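Local coordinates for protein TRAP dicarboxylate transporter, DctP subunit (Anaerococcus prevoti, PDB 4N91) that binds D-glucuronate, captured here as both anomers, and probably hands it to a TRAP-type membrane transporter as the extracytoplasmic solute-binding subunit, at residues N216-S219 with L220-N223; K285-A288 with S289-V293; S194-G197 with F198-Y202; Q39-H43 with P44-G48. All blocks are in the same frame, centred on the assembly; numbering follows the deposited sequence.

Overall arrangement
Along the chain the order is contact 4, contact 3, contact 1, contact 2, and contact 1 links the other three. Its centre lies about 10 Å from that of contact 2, 12 Å from that of contact 4 and 13 Å from that of contact 3, and it touches all of them. Contacts 3 and 4, with centres about 19 Å apart, both reach the bound glucuronate, one where strand 192-195 leads to helix 201-207, the other at the start of helix 44-60. Contact 2 closes the long helix 256-290, which also packs on residues of contacts 1 and 4. Three helix beginnings thus gather round the sugar, with the long helix lying behind two of them.

Contact 1: residues N216-S219 with L220-N223; sequences NEMS and LTDN
Met218 meets Thr221 and Asp222 in a short, weakly bonded helical turn, 218-221, a local contact just after strand 212-215 and beside the sugar pocket. The backbone holds it together. Leu220 N donates to Glu217 O at 3.0 Å, with the donor well above the carbonyl plane. Met218 O is gripped twice, by Thr221 N at 3.3 Å and by Asp222 N at 2.9 Å; the second comes much nearer the carbonyl plane, tilted 16° from it. The CB of Asp222 also rests 3.3 Å from Met218 O. In one of its two conformers, the selenomethionine side chain at 218 bends back so that CE faces the Asp222 carboxyl carbon, but the second conformer makes this packing less certain. The Asp222 carboxylate has its polar partner in Ser40 OG. At the front of the turn the Asn216 side chain swings between its own backbone N and carbonyl carbon (chi1 62°), which brings OD1 to Met218 N in a weak capping bond of 3.0 Å, while ND2 donates to Ala151 O. Asn216 also touches the bound beta-D-glucuronate, so this is a capped helical turn forming part of the ligand site of a TRAP solute-binding protein.

Contact 2: residues K285-A288 with S289-V293; sequences KEKA and SEMGV
Ala288 O accepts from Val293 N at 2.9 Å while Gly292 N reaches back to Ser289 O at 3.0 Å, and with Gly292 at a positive phi of 101° this is a Schellman motif closing helix 256-290. Before it the helical bonds run on regularly: Ser289 N to Lys285 O, Glu290 N to Glu286 O and Met291 N to Lys287 O. A side chain at Gly292 would be jammed against the preceding carbonyl oxygen, which accounts for the glycine. The apolar partner expected of the motif is present too, since Ala288 CB lies 4.1 Å from Val293 CB across the turn. That inner side faces the protein: Ala288 packs on Leu220, Thr221 and Phe295, and Val293 on Tyr232. The outer side is charged and exposed. There Glu286, its CG trans to the backbone N (chi1 162°) and the chain bent at chi2, comes up to Glu290, and the two OE2 atoms stand 2.6 Å apart with the carboxylate planes turned 82° from each other. One residue further round, Lys287 leans across the selenomethionine at 291, its CE 4.1 Å from Met291 CG.

Contact 3: residues S194-G197 with F198-Y202; sequences SPMG and FGEVY. With BDP (beta-D-glucopyranuronic acid), chain C.
Met196, a selenomethionine, and Glu200 slant across one another where strand 192-195 gives way to helix 201-207, with Met196 CB 3.6 Å from Glu200 OE1. Met196 CG sits between its own N and carbonyl carbon (chi1 66°), which points the chain across the glutamate, with SE 4.1 Å from Glu200 CB. Glu200 in turn folds over Gly197: its OE1 takes a weak bond from Gly197 N, while its backbone N donates to Gly197 O at 3.0 Å from above the carbonyl plane. A beta carbon on Gly197 would clash with Glu200 OE2 where the carboxylate now lies. Val201 CG2 also touches the glycine carbonyl, 3.7 Å from Gly197 O. Phe198 is turned the other way, into the pocket. With CG anti to the backbone N (chi1 -168°), its ring offers one face to the C5-C6 end of the glucuronate, C5 sitting 3.6 Å from the ring plane over its centre, while the rest of the sugar tilts away. The sugar's carboxylate lies over the inner end of the ring, O6A being 3.2 Å from Phe198 CB. With an alanine here C5 and C6 of the sugar would probably lose the ring face they rest on, and a gap would open beside Gln39 and Asn223. Arg175 ties the loop to the ligand, bonding Met196 O through NH2 and the glucuronate through NH1. Recognition is therefore shared: an aromatic face packs on C5 and the carboxylate carbon C6 while Arg175, Arg154 and the pocket amides bond the sugar.

Contact 4: residues Q39-H43 with P44-G48; sequences QSQNH and PTHLG. With BDP (beta-D-glucopyranuronic acid), chain C.
His43 packs its imidazole against Pro44 and Thr45, the residues that start helix 44-60. Its CB lies 3.7 Å from Pro44 CD and its CG 3.3 Å from that same Pro44 CD. With CG anti to the backbone N (chi1 -172°), the ring projects so that Pro44 CD covers one face, a CH-pi contact, while the amide carbon CD of Gln39 covers the opposite face. ND1 accepts from Thr45 N at 3.0 Å, a nearly straight bond (163°) close to the ring plane, and CE1 comes 3.4 Å from Thr45 OG1. CD2 packs on CE of one Met218 conformer, and NE2, at the tip, still lies near Pro44 CD. This makes His43 an N-cap, its imidazole closing the helix start where an Asp or Ser often does. Were His43 replaced by alanine, the Thr45 N-H would probably be left without its cap and the Gln39 amide without the ring face it packs on. His43 O accepts from Leu47 N, and a type I turn from Ser40 leads up to the cap, together with an ST turn in which Ser40 OG, also hydrogen-bonded to Asp222 OD2, accepts from Asn42 N. Gln39, packed on that ring, places NE2 2.9 Å from O2 of the glucuronate. Gln41 runs alongside His46, CG over the ring face at 4.1 Å from its centroid; His46 ND1 bonds to His37, and a water joins His46 NE2 to Gln41 OE1.

Contact 1: residues N216-S219 with L220-N223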
loop_
_atom_site.group_PDB
_atom_site.type_symbol
_atom_site.label_atom_id
_atom_site.label_comp_id
_atom_site.label_asym_id
_atom_site.label_seq_id
_atom_site.Cartn_x
_atom_site.Cartn_y
_atom_site.Cartn_z
ATOM N N ASN A 216 4.407 1.651 -7.628
ATOM C CA ASN A 216 5.617 0.888 -7.791
ATOM C C ASN A 216 5.683 0.233 -9.176
ATOM O O ASN A 216 4.748 0.315 -9.973
ATOM C CB ASN A 216 5.752 -0.145 -6.678
ATOM C CG ASN A 216 4.620 -1.158 -6.666
ATOM O OD1 ASN A 216 4.270 -1.762 -7.708
ATOM N ND2 ASN A 216 3.999 -1.322 -5.501
ATOM N N GLU A 217 6.789 -0.435 -9.457
ATOM C CA GLU A 217 7.032 -0.995 -10.775
ATOM C C GLU A 217 6.149 -2.184 -11.147
ATOM O O GLU A 217 5.971 -2.460 -12.325
ATOM C CB GLU A 217 8.492 -1.383 -10.915
ATOM C CG GLU A 217 9.453 -0.226 -10.658
ATOM C CD GLU A 217 9.953 -0.117 -9.218
ATOM O OE1 GLU A 217 9.212 -0.429 -8.255
ATOM O OE2 GLU A 217 11.136 0.294 -9.058
HETATM N N MSE A 218 5.599 -2.864 -10.148
HETATM C CA MSE A 218 4.782 -4.043 -10.395
HETATM C C MSE A 218 3.485 -3.689 -11.117
HETATM O O MSE A 218 2.910 -4.512 -11.825
HETATM C CB MSE A 218 4.517 -4.796 -9.089
HETATM C CG MSE A 218 5.644 -5.702 -8.672
HETATM SE SE MSE A 218 5.563 -7.258 -9.777
HETATM C CE MSE A 218 4.421 -8.509 -8.819
ATOM N N SER A 219 3.025 -2.454 -10.962
ATOM C CA SER A 219 1.853 -1.988 -11.697
ATOM C C SER A 219 2.084 -2.051 -13.188
ATOM O O SER A 219 1.139 -2.244 -13.944
ATOM C CB SER A 219 1.508 -0.533 -11.337
ATOM O OG SER A 219 0.843 -0.475 -10.076
ATOM N N LEU A 220 3.313 -1.802 -13.623
ATOM C CA LEU A 220 3.603 -1.732 -15.042
ATOM C C LEU A 220 3.450 -3.092 -15.709
ATOM O O LEU A 220 3.054 -3.182 -16.856
ATOM C CB LEU A 220 5.040 -1.268 -15.281
ATOM C CG LEU A 220 5.392 0.135 -14.789
ATOM C CD1 LEU A 220 6.885 0.396 -14.898
ATOM C CD2 LEU A 220 4.605 1.162 -15.590
ATOM N N THR A 221 3.806 -4.135 -14.968
ATOM C CA THR A 221 3.975 -5.466 -15.550
ATOM C C THR A 221 2.821 -6.361 -15.124
ATOM O O THR A 221 2.031 -6.795 -15.965
ATOM C CB THR A 221 5.355 -6.052 -15.181
ATOM O OG1 THR A 221 5.514 -6.040 -13.747
ATOM C CG2 THR A 221 6.472 -5.246 -15.833
ATOM N N ASP A 222 2.673 -6.567 -13.817
ATOM C CA ASP A 222 1.652 -7.454 -13.306
ATOM C C ASP A 222 0.252 -6.963 -13.675
ATOM O O ASP A 222 -0.662 -7.760 -13.944
ATOM C CB ASP A 222 1.794 -7.592 -11.787
ATOM C CG ASP A 222 1.335 -8.940 -11.289
ATOM O OD1 ASP A 222 1.616 -9.957 -11.973
ATOM O OD2 ASP A 222 0.687 -8.982 -10.231
ATOM N N ASN A 223 0.069 -5.637 -13.699
ATOM C CA ASN A 223 -1.230 -5.046 -13.984
ATOM C C ASN A 223 -1.301 -4.421 -15.372
ATOM O O ASN A 223 -2.326 -3.874 -15.748
ATOM C CB ASN A 223 -1.599 -4.032 -12.911
ATOM C CG ASN A 223 -1.419 -4.606 -11.522
ATOM O OD1 ASN A 223 -0.355 -4.470 -10.913
ATOM N ND2 ASN A 223 -2.414 -5.359 -11.065
#

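Contact 2: residues K285-A288 with S289-V293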
loop_
_atom_site.group_PDB
_atom_site.type_symbol
_atom_site.label_atom_id
_atom_site.label_comp_id
_atom_site.label_asym_id
_atom_site.label_seq_id
_atom_site.Cartn_x
_atom_site.Cartn_y
_atom_site.Cartn_z
ATOM N N LYS A 285 11.163 -4.750 -12.986
ATOM C CA LYS A 285 11.962 -3.714 -13.640
ATOM C C LYS A 285 12.481 -4.230 -14.985
ATOM O O LYS A 285 12.480 -3.500 -15.969
ATOM C CB LYS A 285 13.137 -3.280 -12.775
ATOM C CG LYS A 285 12.751 -2.538 -11.509
ATOM C CD LYS A 285 14.008 -2.201 -10.728
ATOM C CE LYS A 285 13.726 -1.983 -9.274
ATOM N NZ LYS A 285 15.003 -1.763 -8.545
ATOM N N GLU A 286 12.916 -5.487 -15.021
ATOM C CA GLU A 286 13.478 -6.064 -16.236
ATOM C C GLU A 286 12.398 -6.245 -17.306
ATOM O O GLU A 286 12.593 -5.902 -18.485
ATOM C CB GLU A 286 14.164 -7.392 -15.910
ATOM C CG GLU A 286 14.417 -8.293 -17.125
ATOM C CD GLU A 286 15.393 -7.690 -18.116
ATOM O OE1 GLU A 286 16.081 -6.710 -17.752
ATOM O OE2 GLU A 286 15.473 -8.195 -19.262
ATOM N N LYS A 287 11.256 -6.780 -16.902
ATOM C CA LYS A 287 10.155 -7.006 -17.818
ATOM C C LYS A 287 9.628 -5.667 -18.369
ATOM O O LYS A 287 9.328 -5.551 -19.559
ATOM C CB LYS A 287 9.055 -7.807 -17.124
ATOM C CG LYS A 287 7.749 -7.917 -17.893
ATOM C CD LYS A 287 7.773 -8.997 -18.965
ATOM C CE LYS A 287 6.500 -8.948 -19.821
ATOM N NZ LYS A 287 5.261 -8.719 -19.006
ATOM N N ALA A 288 9.552 -4.649 -17.513
ATOM C CA ALA A 288 9.147 -3.309 -17.970
ATOM C C ALA A 288 10.105 -2.787 -19.047
ATOM O O ALA A 288 9.684 -2.273 -20.088
ATOM C CB ALA A 288 9.083 -2.344 -16.798
ATOM N N SER A 289 11.401 -2.941 -18.814
ATOM C CA SER A 289 12.376 -2.548 -19.824
ATOM C C SER A 289 12.106 -3.270 -21.142
ATOM O O SER A 289 12.100 -2.664 -22.208
ATOM C CB SER A 289 13.786 -2.844 -19.337
ATOM O OG SER A 289 14.151 -1.938 -18.314
ATOM N N GLU A 290 11.839 -4.568 -21.065
ATOM C CA GLU A 290 11.613 -5.358 -22.257
ATOM C C GLU A 290 10.332 -4.940 -22.979
ATOM O O GLU A 290 10.252 -5.062 -24.199
ATOM C CB GLU A 290 11.558 -6.846 -21.905
ATOM C CG GLU A 290 12.867 -7.400 -21.386
ATOM C CD GLU A 290 12.744 -8.851 -20.933
ATOM O OE1 GLU A 290 11.605 -9.334 -20.758
ATOM O OE2 GLU A 290 13.786 -9.504 -20.749
HETATM N N MSE A 291 9.356 -4.432 -22.225
HETATM C CA MSE A 291 8.089 -3.943 -22.758
HETATM C C MSE A 291 8.236 -2.561 -23.409
HETATM O O MSE A 291 7.292 -2.047 -24.002
HETATM C CB MSE A 291 7.051 -3.815 -21.638
HETATM C CG MSE A 291 6.483 -5.095 -21.134
HETATM SE SE MSE A 291 5.416 -4.662 -19.544
HETATM C CE MSE A 291 4.076 -3.585 -20.397
ATOM N N GLY A 292 9.390 -1.929 -23.252
ATOM C CA GLY A 292 9.601 -0.615 -23.831
ATOM C C GLY A 292 9.468 0.540 -22.855
ATOM O O GLY A 292 9.472 1.703 -23.254
ATOM N N VAL A 293 9.351 0.249 -21.564
ATOM C CA VAL A 293 9.268 1.345 -20.614
ATOM C C VAL A 293 10.628 1.995 -20.463
ATOM O O VAL A 293 11.659 1.327 -20.318
ATOM C CB VAL A 293 8.743 0.872 -19.241
ATOM C CG1 VAL A 293 8.791 1.999 -18.210
ATOM C CG2 VAL A 293 7.348 0.310 -19.373
#

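Contact 3: residues S194-G197 with F198-Y202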
loop_
_atom_site.group_PDB
_atom_site.type_symbol
_atom_site.label_atom_id
_atom_site.label_comp_id
_atom_site.label_asym_id
_atom_site.label_seq_id
_atom_site.Cartn_x
_atom_site.Cartn_y
_atom_site.Cartn_z
ATOM N N SER A 194 -7.425 11.876 -10.088
ATOM C CA SER A 194 -8.583 11.082 -10.426
ATOM C C SER A 194 -8.572 9.845 -9.571
ATOM O O SER A 194 -7.991 8.843 -9.939
ATOM C CB SER A 194 -8.555 10.645 -11.897
ATOM O OG SER A 194 -8.829 11.736 -12.730
ATOM N N PRO A 195 -9.240 9.900 -8.420
ATOM C CA PRO A 195 -9.230 8.720 -7.532
ATOM C C PRO A 195 -10.117 7.603 -8.061
ATOM O O PRO A 195 -11.235 7.879 -8.490
ATOM C CB PRO A 195 -9.797 9.242 -6.214
ATOM C CG PRO A 195 -10.036 10.701 -6.423
ATOM C CD PRO A 195 -9.915 11.057 -7.831
HETATM N N MSE A 196 -9.619 6.373 -8.048
HETATM C CA MSE A 196 -10.405 5.218 -8.490
HETATM C C MSE A 196 -9.700 3.959 -8.025
HETATM O O MSE A 196 -8.516 3.992 -7.664
HETATM C CB MSE A 196 -10.536 5.184 -10.014
HETATM C CG MSE A 196 -9.206 4.955 -10.703
HETATM SE SE MSE A 196 -9.294 5.093 -12.658
HETATM C CE MSE A 196 -9.586 6.965 -12.809
ATOM N N GLY A 197 -10.423 2.847 -8.037
ATOM C CA GLY A 197 -9.862 1.582 -7.626
ATOM C C GLY A 197 -8.827 1.014 -8.579
ATOM O O GLY A 197 -8.830 1.300 -9.758
ATOM N N PHE A 198 -7.938 0.206 -8.029
ATOM C CA PHE A 198 -6.743 -0.250 -8.742
ATOM C C PHE A 198 -7.111 -1.017 -10.007
ATOM O O PHE A 198 -6.481 -0.859 -11.047
ATOM C CB PHE A 198 -5.938 -1.102 -7.783
ATOM C CG PHE A 198 -4.535 -1.437 -8.237
ATOM C CD1 PHE A 198 -3.713 -0.473 -8.794
ATOM C CD2 PHE A 198 -4.027 -2.698 -8.032
ATOM C CE1 PHE A 198 -2.420 -0.773 -9.172
ATOM C CE2 PHE A 198 -2.721 -3.006 -8.413
ATOM C CZ PHE A 198 -1.928 -2.050 -8.965
ATOM N N GLY A 199 -8.126 -1.877 -9.918
ATOM C CA GLY A 199 -8.579 -2.628 -11.067
ATOM C C GLY A 199 -9.111 -1.858 -12.255
ATOM O O GLY A 199 -9.230 -2.414 -13.358
ATOM N N GLU A 200 -9.450 -0.586 -12.037
ATOM C CA GLU A 200 -9.938 0.280 -13.090
ATOM C C GLU A 200 -8.864 0.987 -13.910
ATOM O O GLU A 200 -9.145 1.552 -14.983
ATOM C CB GLU A 200 -10.853 1.297 -12.436
ATOM C CG GLU A 200 -12.036 0.551 -11.762
ATOM C CD GLU A 200 -12.579 1.170 -10.501
ATOM O OE1 GLU A 200 -12.801 2.387 -10.500
ATOM O OE2 GLU A 200 -12.842 0.416 -9.519
ATOM N N VAL A 201 -7.644 0.989 -13.393
ATOM C CA VAL A 201 -6.619 1.884 -13.911
ATOM C C VAL A 201 -6.178 1.513 -15.325
ATOM O O VAL A 201 -6.020 2.398 -16.162
ATOM C CB VAL A 201 -5.413 1.942 -12.945
ATOM C CG1 VAL A 201 -4.311 2.822 -13.510
ATOM C CG2 VAL A 201 -5.844 2.406 -11.568
ATOM N N TYR A 202 -5.998 0.217 -15.614
ATOM C CA TYR A 202 -5.533 -0.183 -16.942
ATOM C C TYR A 202 -6.456 0.354 -18.051
ATOM O O TYR A 202 -6.010 0.968 -19.005
ATOM C CB TYR A 202 -5.441 -1.698 -16.998
ATOM C CG TYR A 202 -5.094 -2.215 -18.354
ATOM C CD1 TYR A 202 -3.786 -2.231 -18.792
ATOM C CD2 TYR A 202 -6.086 -2.682 -19.202
ATOM C CE1 TYR A 202 -3.465 -2.727 -20.065
ATOM C CE2 TYR A 202 -5.781 -3.155 -20.470
ATOM C CZ TYR A 202 -4.471 -3.178 -20.883
ATOM O OH TYR A 202 -4.150 -3.670 -22.131
HETATM C C1 BDP C . -0.294 -1.156 -4.950
HETATM C C2 BDP C . -0.690 -1.571 -3.608
HETATM C C3 BDP C . -2.151 -1.913 -3.578
HETATM C C4 BDP C . -2.953 -0.798 -3.978
HETATM C C5 BDP C . -2.515 -0.334 -5.312
HETATM C C6 BDP C . -3.238 0.970 -5.738
HETATM O O2 BDP C . -0.012 -2.883 -3.484
HETATM O O3 BDP C . -2.530 -2.364 -2.236
HETATM O O4 BDP C . -4.267 -1.032 -3.964
HETATM O O5 BDP C . -1.079 -0.019 -5.309
HETATM O O6A BDP C . -4.487 0.910 -5.740
HETATM O O1 BDP C . 1.033 -0.583 -4.834
HETATM O O6B BDP C . -2.568 1.891 -6.259
#

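Contact 4: residues Q39-H43 with P44-G48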
loop_
_atom_site.group_PDB
_atom_site.type_symbol
_atom_site.label_atom_id
_atom_site.label_comp_id
_atom_site.label_asym_id
_atom_site.label_seq_id
_atom_site.Cartn_x
_atom_site.Cartn_y
_atom_site.Cartn_z
ATOM N N GLN A 39 -4.585 -8.265 -5.811
ATOM C CA GLN A 39 -3.431 -8.561 -6.679
ATOM C C GLN A 39 -3.609 -9.867 -7.426
ATOM O O GLN A 39 -4.437 -10.708 -7.083
ATOM C CB GLN A 39 -2.136 -8.626 -5.873
ATOM C CG GLN A 39 -1.885 -7.386 -4.999
ATOM C CD GLN A 39 -1.408 -6.174 -5.766
ATOM O OE1 GLN A 39 -1.410 -6.121 -7.007
ATOM N NE2 GLN A 39 -0.989 -5.174 -5.017
ATOM N N SER A 40 -2.785 -10.055 -8.445
ATOM C CA SER A 40 -2.784 -11.310 -9.158
ATOM C C SER A 40 -2.248 -12.450 -8.306
ATOM O O SER A 40 -1.592 -12.245 -7.256
ATOM C CB SER A 40 -1.927 -11.185 -10.404
ATOM O OG SER A 40 -0.563 -11.364 -10.118
ATOM N N GLN A 41 -2.474 -13.665 -8.789
ATOM C CA GLN A 41 -1.958 -14.863 -8.129
ATOM C C GLN A 41 -0.432 -14.994 -8.178
ATOM O O GLN A 41 0.129 -15.794 -7.441
ATOM C CB GLN A 41 -2.613 -16.093 -8.733
ATOM C CG GLN A 41 -4.071 -16.214 -8.353
ATOM C CD GLN A 41 -4.713 -17.436 -8.952
ATOM O OE1 GLN A 41 -4.420 -18.561 -8.554
ATOM N NE2 GLN A 41 -5.576 -17.224 -9.935
ATOM N N ASN A 42 0.238 -14.208 -9.016
ATOM C CA ASN A 42 1.697 -14.226 -9.083
ATOM C C ASN A 42 2.356 -13.216 -8.146
ATOM O O ASN A 42 3.565 -13.231 -7.953
ATOM C CB ASN A 42 2.149 -13.927 -10.503
ATOM C CG ASN A 42 1.766 -15.033 -11.466
ATOM O OD1 ASN A 42 1.944 -16.218 -11.173
ATOM N ND2 ASN A 42 1.224 -14.656 -12.603
ATOM N N HIS A 43 1.552 -12.326 -7.580
ATOM C CA HIS A 43 2.089 -11.203 -6.827
ATOM C C HIS A 43 2.575 -11.680 -5.441
ATOM O O HIS A 43 1.988 -12.567 -4.859
ATOM C CB HIS A 43 0.953 -10.174 -6.697
ATOM C CG HIS A 43 1.365 -8.865 -6.105
ATOM N ND1 HIS A 43 1.556 -8.707 -4.753
ATOM C CD2 HIS A 43 1.578 -7.654 -6.663
ATOM C CE1 HIS A 43 1.887 -7.451 -4.499
ATOM N NE2 HIS A 43 1.896 -6.790 -5.649
ATOM N N PRO A 44 3.644 -11.069 -4.899
ATOM C CA PRO A 44 4.140 -11.375 -3.540
ATOM C C PRO A 44 3.070 -11.502 -2.464
ATOM O O PRO A 44 3.170 -12.318 -1.560
ATOM C CB PRO A 44 5.054 -10.194 -3.253
ATOM C CG PRO A 44 5.639 -9.905 -4.597
ATOM C CD PRO A 44 4.449 -10.007 -5.524
ATOM N N THR A 45 2.081 -10.628 -2.485
ATOM C CA THR A 45 0.987 -10.700 -1.520
ATOM C C THR A 45 0.196 -11.977 -1.588
ATOM O O THR A 45 -0.155 -12.544 -0.556
ATOM C CB THR A 45 0.098 -9.446 -1.694
ATOM O OG1 THR A 45 0.874 -8.312 -1.325
ATOM C CG2 THR A 45 -1.168 -9.534 -0.847
ATOM N N HIS A 46 -0.087 -12.473 -2.793
ATOM C CA HIS A 46 -0.754 -13.752 -2.900
ATOM C C HIS A 46 0.150 -14.884 -2.378
ATOM O O HIS A 46 -0.308 -15.747 -1.641
ATOM C CB HIS A 46 -1.203 -14.043 -4.334
ATOM C CG HIS A 46 -2.077 -15.246 -4.439
ATOM N ND1 HIS A 46 -3.338 -15.309 -3.890
ATOM C CD2 HIS A 46 -1.853 -16.460 -4.990
ATOM C CE1 HIS A 46 -3.860 -16.499 -4.107
ATOM N NE2 HIS A 46 -2.986 -17.211 -4.791
ATOM N N LEU A 47 1.437 -14.844 -2.731
ATOM C CA LEU A 47 2.382 -15.870 -2.295
ATOM C C LEU A 47 2.498 -15.842 -0.772
ATOM O O LEU A 47 2.540 -16.894 -0.138
ATOM C CB LEU A 47 3.746 -15.667 -2.932
ATOM C CG LEU A 47 3.745 -15.623 -4.459
ATOM C CD1 LEU A 47 5.150 -15.353 -4.983
ATOM C CD2 LEU A 47 3.200 -16.901 -5.011
ATOM N N GLY A 48 2.557 -14.654 -0.182
ATOM C CA GLY A 48 2.571 -14.559 1.270
ATOM C C GLY A 48 1.306 -15.125 1.905
ATOM O O GLY A 48 1.339 -15.824 2.932
HETATM C C1 BDP C . -0.294 -1.156 -4.950
HETATM C C2 BDP C . -0.690 -1.571 -3.608
HETATM C C3 BDP C . -2.151 -1.913 -3.578
HETATM C C4 BDP C . -2.953 -0.798 -3.978
HETATM C C5 BDP C . -2.515 -0.334 -5.312
HETATM C C6 BDP C . -3.238 0.970 -5.738
HETATM O O2 BDP C . -0.012 -2.883 -3.484
HETATM O O3 BDP C . -2.530 -2.364 -2.236
HETATM O O4 BDP C . -4.267 -1.032 -3.964
HETATM O O5 BDP C . -1.079 -0.019 -5.309
HETATM O O6A BDP C . -4.487 0.910 -5.740
HETATM O O1 BDP C . 1.033 -0.583 -4.834
HETATM O O6B BDP C . -2.568 1.891 -6.259
HETATM O O HOH W 1 -0.607 -6.152 -1.857
HETATM O O HOH W 2 -3.366 -19.572 -5.840
#